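Side-chain contacts in PduO-type ATP--cob(I)alamin adenosyltransferase (Sulfolobus tokodaii, PDB 1WOZ), which probably transfers an adenosyl group from ATP to the cobalt of cob(I)alamin: residues K51-R56 with E86-E91; G65-T70 with R140-Y145. One frame throughout, in Å; residues are numbered along the deposited sequence.

Contact 1 of 2, residues K51-R56 with E86-E91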
loop_
_atom_site.group_PDB
_atom_site.type_symbol
_atom_site.label_atom_id
_atom_site.label_comp_id
_atom_site.label_asym_id
_atom_site.label_seq_id
_atom_site.Cartn_x
_atom_site.Cartn_y
_atom_site.Cartn_z
ATOM N N LYS A 51 8.154 -16.760 9.526
ATOM C CA LYS A 51 8.483 -16.871 8.108
ATOM C C LYS A 51 7.807 -18.120 7.541
ATOM O O LYS A 51 7.203 -18.067 6.471
ATOM C CB LYS A 51 9.996 -16.995 7.889
ATOM C CG LYS A 51 10.841 -15.754 8.187
ATOM C CD LYS A 51 12.323 -16.079 7.871
ATOM C CE LYS A 51 13.283 -14.902 8.073
ATOM N NZ LYS A 51 13.124 -13.794 7.053
ATOM N N LYS A 52 7.904 -19.233 8.266
ATOM C CA LYS A 52 7.289 -20.492 7.818
ATOM C C LYS A 52 5.777 -20.354 7.640
ATOM O O LYS A 52 5.216 -20.768 6.604
ATOM C CB LYS A 52 7.600 -21.616 8.822
ATOM C CG LYS A 52 6.812 -22.918 8.618
ATOM C CD LYS A 52 7.102 -23.894 9.770
ATOM C CE LYS A 52 6.294 -25.190 9.672
ATOM N NZ LYS A 52 6.710 -26.017 8.503
ATOM N N ASP A 53 5.108 -19.770 8.632
ATOM C CA ASP A 53 3.661 -19.593 8.545
ATOM C C ASP A 53 3.255 -18.698 7.376
ATOM O O ASP A 53 2.323 -19.021 6.628
ATOM C CB ASP A 53 3.105 -18.996 9.850
ATOM C CG ASP A 53 3.139 -19.995 11.010
ATOM O OD1 ASP A 53 3.170 -21.216 10.728
ATOM O OD2 ASP A 53 3.127 -19.559 12.175
ATOM N N LEU A 54 3.939 -17.565 7.237
ATOM C CA LEU A 54 3.625 -16.628 6.162
ATOM C C LEU A 54 3.911 -17.231 4.783
ATOM O O LEU A 54 3.174 -16.980 3.828
ATOM C CB LEU A 54 4.408 -15.323 6.359
ATOM C CG LEU A 54 3.919 -14.491 7.555
ATOM C CD1 LEU A 54 4.921 -13.377 7.834
ATOM C CD2 LEU A 54 2.516 -13.936 7.277
ATOM N N GLU A 55 4.976 -18.019 4.668
ATOM C CA GLU A 55 5.272 -18.638 3.376
ATOM C C GLU A 55 4.155 -19.596 2.982
ATOM O O GLU A 55 3.825 -19.693 1.803
ATOM C CB GLU A 55 6.644 -19.335 3.396
ATOM C CG GLU A 55 7.777 -18.314 3.234
ATOM C CD GLU A 55 9.140 -18.831 3.645
ATOM O OE1 GLU A 55 9.215 -19.956 4.171
ATOM O OE2 GLU A 55 10.140 -18.095 3.452
ATOM N N ARG A 56 3.556 -20.282 3.957
ATOM C CA ARG A 56 2.436 -21.185 3.663
ATOM C C ARG A 56 1.223 -20.370 3.197
ATOM O O ARG A 56 0.496 -20.774 2.273
ATOM C CB ARG A 56 2.066 -22.031 4.892
ATOM C CG ARG A 56 0.701 -22.728 4.770
ATOM C CD ARG A 56 0.554 -23.811 5.836
ATOM N NE ARG A 56 -0.771 -24.419 5.814
ATOM C CZ ARG A 56 -1.119 -25.444 6.588
ATOM N NH1 ARG A 56 -0.231 -25.958 7.435
ATOM N NH2 ARG A 56 -2.335 -25.959 6.505
ATOM N N GLU A 86 -6.456 -20.452 12.447
ATOM C CA GLU A 86 -6.937 -20.280 13.816
ATOM C C GLU A 86 -6.014 -20.899 14.864
ATOM O O GLU A 86 -5.792 -20.303 15.920
ATOM C CB GLU A 86 -8.334 -20.872 13.942
ATOM C CG GLU A 86 -9.286 -20.290 12.924
ATOM C CD GLU A 86 -10.661 -20.927 12.968
ATOM O OE1 GLU A 86 -10.744 -22.157 13.170
ATOM O OE2 GLU A 86 -11.653 -20.199 12.780
ATOM N N GLU A 87 -5.479 -22.084 14.583
ATOM C CA GLU A 87 -4.587 -22.746 15.531
ATOM C C GLU A 87 -3.289 -21.975 15.695
ATOM O O GLU A 87 -2.764 -21.875 16.812
ATOM C CB GLU A 87 -4.253 -24.175 15.077
ATOM C CG GLU A 87 -5.454 -25.054 14.833
ATOM C CD GLU A 87 -5.074 -26.383 14.193
ATOM O OE1 GLU A 87 -4.196 -26.406 13.304
ATOM O OE2 GLU A 87 -5.667 -27.408 14.574
ATOM N N ARG A 88 -2.741 -21.453 14.594
ATOM C CA ARG A 88 -1.501 -20.684 14.714
ATOM C C ARG A 88 -1.804 -19.377 15.448
ATOM O O ARG A 88 -0.984 -18.883 16.229
ATOM C CB ARG A 88 -0.879 -20.402 13.333
ATOM C CG ARG A 88 -0.329 -21.648 12.626
ATOM C CD ARG A 88 0.694 -22.370 13.513
ATOM N NE ARG A 88 1.853 -21.535 13.816
ATOM C CZ ARG A 88 2.626 -21.679 14.892
ATOM N NH1 ARG A 88 2.364 -22.630 15.784
ATOM N NH2 ARG A 88 3.673 -20.887 15.072
ATOM N N THR A 89 -2.985 -18.820 15.213
ATOM C CA THR A 89 -3.349 -17.582 15.888
ATOM C C THR A 89 -3.334 -17.845 17.405
ATOM O O THR A 89 -2.770 -17.061 18.177
ATOM C CB THR A 89 -4.735 -17.084 15.418
ATOM O OG1 THR A 89 -4.686 -16.779 14.008
ATOM C CG2 THR A 89 -5.146 -15.809 16.178
ATOM N N VAL A 90 -3.945 -18.954 17.827
ATOM C CA VAL A 90 -3.958 -19.306 19.249
ATOM C C VAL A 90 -2.549 -19.435 19.819
ATOM O O VAL A 90 -2.296 -18.967 20.922
ATOM C CB VAL A 90 -4.727 -20.623 19.501
ATOM C CG1 VAL A 90 -4.427 -21.145 20.915
ATOM C CG2 VAL A 90 -6.223 -20.381 19.320
ATOM N N GLU A 91 -1.626 -20.047 19.075
ATOM C CA GLU A 91 -0.243 -20.204 19.551
ATOM C C GLU A 91 0.513 -18.882 19.742
ATOM O O GLU A 91 1.257 -18.708 20.717
ATOM C CB GLU A 91 0.558 -21.104 18.598
ATOM C CG GLU A 91 0.139 -22.565 18.631
ATOM C CD GLU A 91 0.168 -23.105 20.039
ATOM O OE1 GLU A 91 -0.924 -23.359 20.602
ATOM O OE2 GLU A 91 1.287 -23.243 20.584
#
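D53 and R88 join two antiparallel helices, 48-69 and 79-96, of the helical bundle that forms this cobalamin adenosyltransferase fold. The two residues also mark where the backbones come closest, with their CA atoms 8.1 Å apart, and from there R88 reaches across to D53.

The electrostatic part is a salt bridge gripped side-on. R88 NE lies 2.9 Å from D53 OD2 in a fairly straight hydrogen bond (160° at the hydrogen), and R88 NH2 reaches the same oxygen at 3.2 Å along a more bent path. Both nitrogens therefore serve one acceptor, which sits at the edge of the guanidinium, almost in its plane. The carboxylate does not lie flat against that edge, because its plane is turned steeply away, and NE meets OD2 on the syn side but noticeably out of the carboxylate plane. Two bends in the arginine, at chi2 (-56°) and chi3 (-62°), fold the chain so that NE, as well as the terminal nitrogen, faces the aspartate. A leucine in place of R88 would probably leave the buried D53 carboxylate without its countercharge across this interface.

Other polar and packing contacts frame the pair. Y92, one turn beyond R88, gives D53 OD2 a further hydrogen bond through its hydroxyl, which R88 NH2 also meets weakly. M156 of helix 140-163 packs against D53, while R56 makes a cation-pi contact with W84, a second tie between the same two helices.

Van der Waals contact is slight by comparison: R88 CD passes 3.9 Å from D53 OD1, the oxygen that lies 3.4 Å from R88 NE.

Contact 2 of 2, residues G65-T70 with R140-Y145; sequences GEDLST and RMIIVY
I142 reaches from the first turns of helix 140-163 toward L68 and D67, near the C-terminal end of the antiparallel helix 48-69, within the helical bundle. From CB the side chain divides. CG2 lies anti to the backbone N and remains 4.9 Å from L68 CD2, while CG1 takes the other branch, beside the backbone N, and heads for the neighbouring helix. I142 CG1 itself only approaches, 4.9 Å from L68 CD2 and 4.7 Å from D67 CG.

The terminal methyl does the touching. I142 CD1 meets L68 CD2 at 3.5 Å, tighter than usual for two carbons, and L68 CG at 3.7 Å, so it presses on the branch point of the leucine as well as on one methyl. On the aspartate it comes within 4.1 Å of D67 CG, as the two side chains pass in opposite directions. Further along the first helix, the S69 hydroxyl and backbone N reach G65 O from opposite faces of its plane, and T70 OG1 bonds to E66 O where the helix gives out.

F27 of helix 23-44 packs on both L68 and I142, and I64 and I77 also touch the isoleucine. D67 is tied to the chain beyond its helix and to N139: OD1 bonds to S72 OG, and OD2 to I77 N and N139 ND2.

The chemistry is thus divided: no hydrogen bond crosses between the segments; the isoleucine methyl packs on leucine, and the same methyl lies beside a buried carboxylate whose oxygens are bonded to S72, I77 and N139.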
loop_
_atom_site.group_PDB
_atom_site.type_symbol
_atom_site.label_atom_id
_atom_site.label_comp_id
_atom_site.label_asym_id
_atom_site.label_seq_id
_atom_site.Cartn_x
_atom_site.Cartn_y
_atom_site.Cartn_z
ATOM N N GLY A 65 -6.515 -18.166 -5.544
ATOM C CA GLY A 65 -6.669 -17.627 -6.888
ATOM C C GLY A 65 -7.108 -18.694 -7.891
ATOM O O GLY A 65 -7.899 -18.419 -8.798
ATOM N N GLU A 66 -6.612 -19.916 -7.737
ATOM C CA GLU A 66 -7.000 -20.986 -8.655
ATOM C C GLU A 66 -8.432 -21.424 -8.386
ATOM O O GLU A 66 -9.173 -21.750 -9.317
ATOM C CB GLU A 66 -6.036 -22.175 -8.535
ATOM C CG GLU A 66 -4.625 -21.799 -8.948
ATOM C CD GLU A 66 -3.784 -22.970 -9.440
ATOM O OE1 GLU A 66 -3.600 -23.963 -8.699
ATOM O OE2 GLU A 66 -3.291 -22.864 -10.582
ATOM N N ASP A 67 -8.822 -21.432 -7.116
ATOM C CA ASP A 67 -10.193 -21.775 -6.744
ATOM C C ASP A 67 -11.085 -20.776 -7.495
ATOM O O ASP A 67 -11.950 -21.166 -8.282
ATOM C CB ASP A 67 -10.373 -21.635 -5.214
ATOM C CG ASP A 67 -11.759 -22.035 -4.734
ATOM O OD1 ASP A 67 -12.748 -21.872 -5.478
ATOM O OD2 ASP A 67 -11.864 -22.496 -3.585
ATOM N N LEU A 68 -10.851 -19.481 -7.278
ATOM C CA LEU A 68 -11.631 -18.419 -7.937
ATOM C C LEU A 68 -11.677 -18.518 -9.459
ATOM O O LEU A 68 -12.742 -18.365 -10.059
ATOM C CB LEU A 68 -11.060 -17.032 -7.605
ATOM C CG LEU A 68 -11.183 -16.538 -6.170
ATOM C CD1 LEU A 68 -10.371 -15.230 -6.020
ATOM C CD2 LEU A 68 -12.655 -16.318 -5.831
ATOM N N SER A 69 -10.511 -18.732 -10.066
ATOM C CA SER A 69 -10.353 -18.832 -11.517
ATOM C C SER A 69 -10.966 -20.072 -12.172
ATOM O O SER A 69 -11.197 -20.073 -13.389
ATOM C CB SER A 69 -8.861 -18.788 -11.889
ATOM O OG SER A 69 -8.282 -17.537 -11.547
ATOM N N THR A 70 -11.222 -21.115 -11.385
ATOM C CA THR A 70 -11.780 -22.354 -11.928
ATOM C C THR A 70 -13.078 -22.775 -11.249
ATOM O O THR A 70 -13.460 -23.945 -11.321
ATOM C CB THR A 70 -10.780 -23.528 -11.795
ATOM O OG1 THR A 70 -10.610 -23.865 -10.416
ATOM C CG2 THR A 70 -9.422 -23.142 -12.377
ATOM N N ARG A 140 -17.431 -19.252 -0.594
ATOM C CA ARG A 140 -17.562 -18.477 0.644
ATOM C C ARG A 140 -16.405 -18.692 1.634
ATOM O O ARG A 140 -16.078 -17.804 2.429
ATOM C CB ARG A 140 -18.902 -18.839 1.309
ATOM C CG ARG A 140 -19.215 -18.126 2.629
ATOM C CD ARG A 140 -19.468 -16.627 2.430
ATOM N NE ARG A 140 -19.859 -15.933 3.664
ATOM C CZ ARG A 140 -20.981 -16.168 4.347
ATOM N NH1 ARG A 140 -21.841 -17.089 3.924
ATOM N NH2 ARG A 140 -21.252 -15.469 5.449
HETATM N N MSE A 141 -15.783 -19.865 1.587
HETATM C CA MSE A 141 -14.681 -20.167 2.487
HETATM C C MSE A 141 -13.477 -19.242 2.253
HETATM O O MSE A 141 -12.603 -19.099 3.109
HETATM C CB MSE A 141 -14.248 -21.626 2.338
HETATM C CG MSE A 141 -13.515 -22.172 3.561
HETATM SE SE MSE A 141 -14.623 -22.186 5.233
HETATM C CE MSE A 141 -16.341 -21.940 4.484
ATOM N N ILE A 142 -13.437 -18.627 1.087
ATOM C CA ILE A 142 -12.351 -17.717 0.744
ATOM C C ILE A 142 -12.432 -16.467 1.612
ATOM O O ILE A 142 -11.416 -15.982 2.122
ATOM C CB ILE A 142 -12.435 -17.340 -0.735
ATOM C CG1 ILE A 142 -12.002 -18.558 -1.571
ATOM C CG2 ILE A 142 -11.543 -16.121 -1.050
ATOM C CD1 ILE A 142 -12.196 -18.352 -3.062
ATOM N N ILE A 143 -13.646 -15.950 1.788
ATOM C CA ILE A 143 -13.826 -14.765 2.616
ATOM C C ILE A 143 -13.496 -15.129 4.067
ATOM O O ILE A 143 -12.855 -14.348 4.789
ATOM C CB ILE A 143 -15.258 -14.221 2.484
ATOM C CG1 ILE A 143 -15.506 -13.823 1.018
ATOM C CG2 ILE A 143 -15.446 -13.022 3.392
ATOM C CD1 ILE A 143 -16.899 -13.247 0.715
ATOM N N VAL A 144 -13.896 -16.326 4.491
ATOM C CA VAL A 144 -13.574 -16.757 5.850
ATOM C C VAL A 144 -12.057 -16.846 6.046
ATOM O O VAL A 144 -11.525 -16.412 7.090
ATOM C CB VAL A 144 -14.186 -18.127 6.180
ATOM C CG1 VAL A 144 -13.879 -18.497 7.636
ATOM C CG2 VAL A 144 -15.706 -18.069 5.944
ATOM N N TYR A 145 -11.360 -17.385 5.045
ATOM C CA TYR A 145 -9.910 -17.516 5.130
ATOM C C TYR A 145 -9.282 -16.119 5.320
ATOM O O TYR A 145 -8.443 -15.917 6.215
ATOM C CB TYR A 145 -9.351 -18.160 3.846
ATOM C CG TYR A 145 -7.863 -18.430 3.882
ATOM C CD1 TYR A 145 -7.365 -19.675 4.270
ATOM C CD2 TYR A 145 -6.945 -17.433 3.538
ATOM C CE1 TYR A 145 -6.001 -19.920 4.312
ATOM C CE2 TYR A 145 -5.579 -17.668 3.576
ATOM C CZ TYR A 145 -5.109 -18.903 3.959
ATOM O OH TYR A 145 -3.759 -19.146 3.997
#

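In the fold
Following the chain from the N terminus, helix 48-69 supplies the first half of both contacts, 51-56 early on and 65-70 at its C-terminal end. The next helix, 79-96, runs back antiparallel, and its segment 86-91 closes the loop of contact 1 across 29 intervening residues. The chain then passes through strand 103-104 and helix 109-134 before 140-145 closes the longer loop of contact 2. Because 65-70 lies inside the first loop and 140-145 beyond it, the two loops cross. Their centres are 19 Å apart, and together they tie helix 48-69 to helix 79-96 and to helix 140-163.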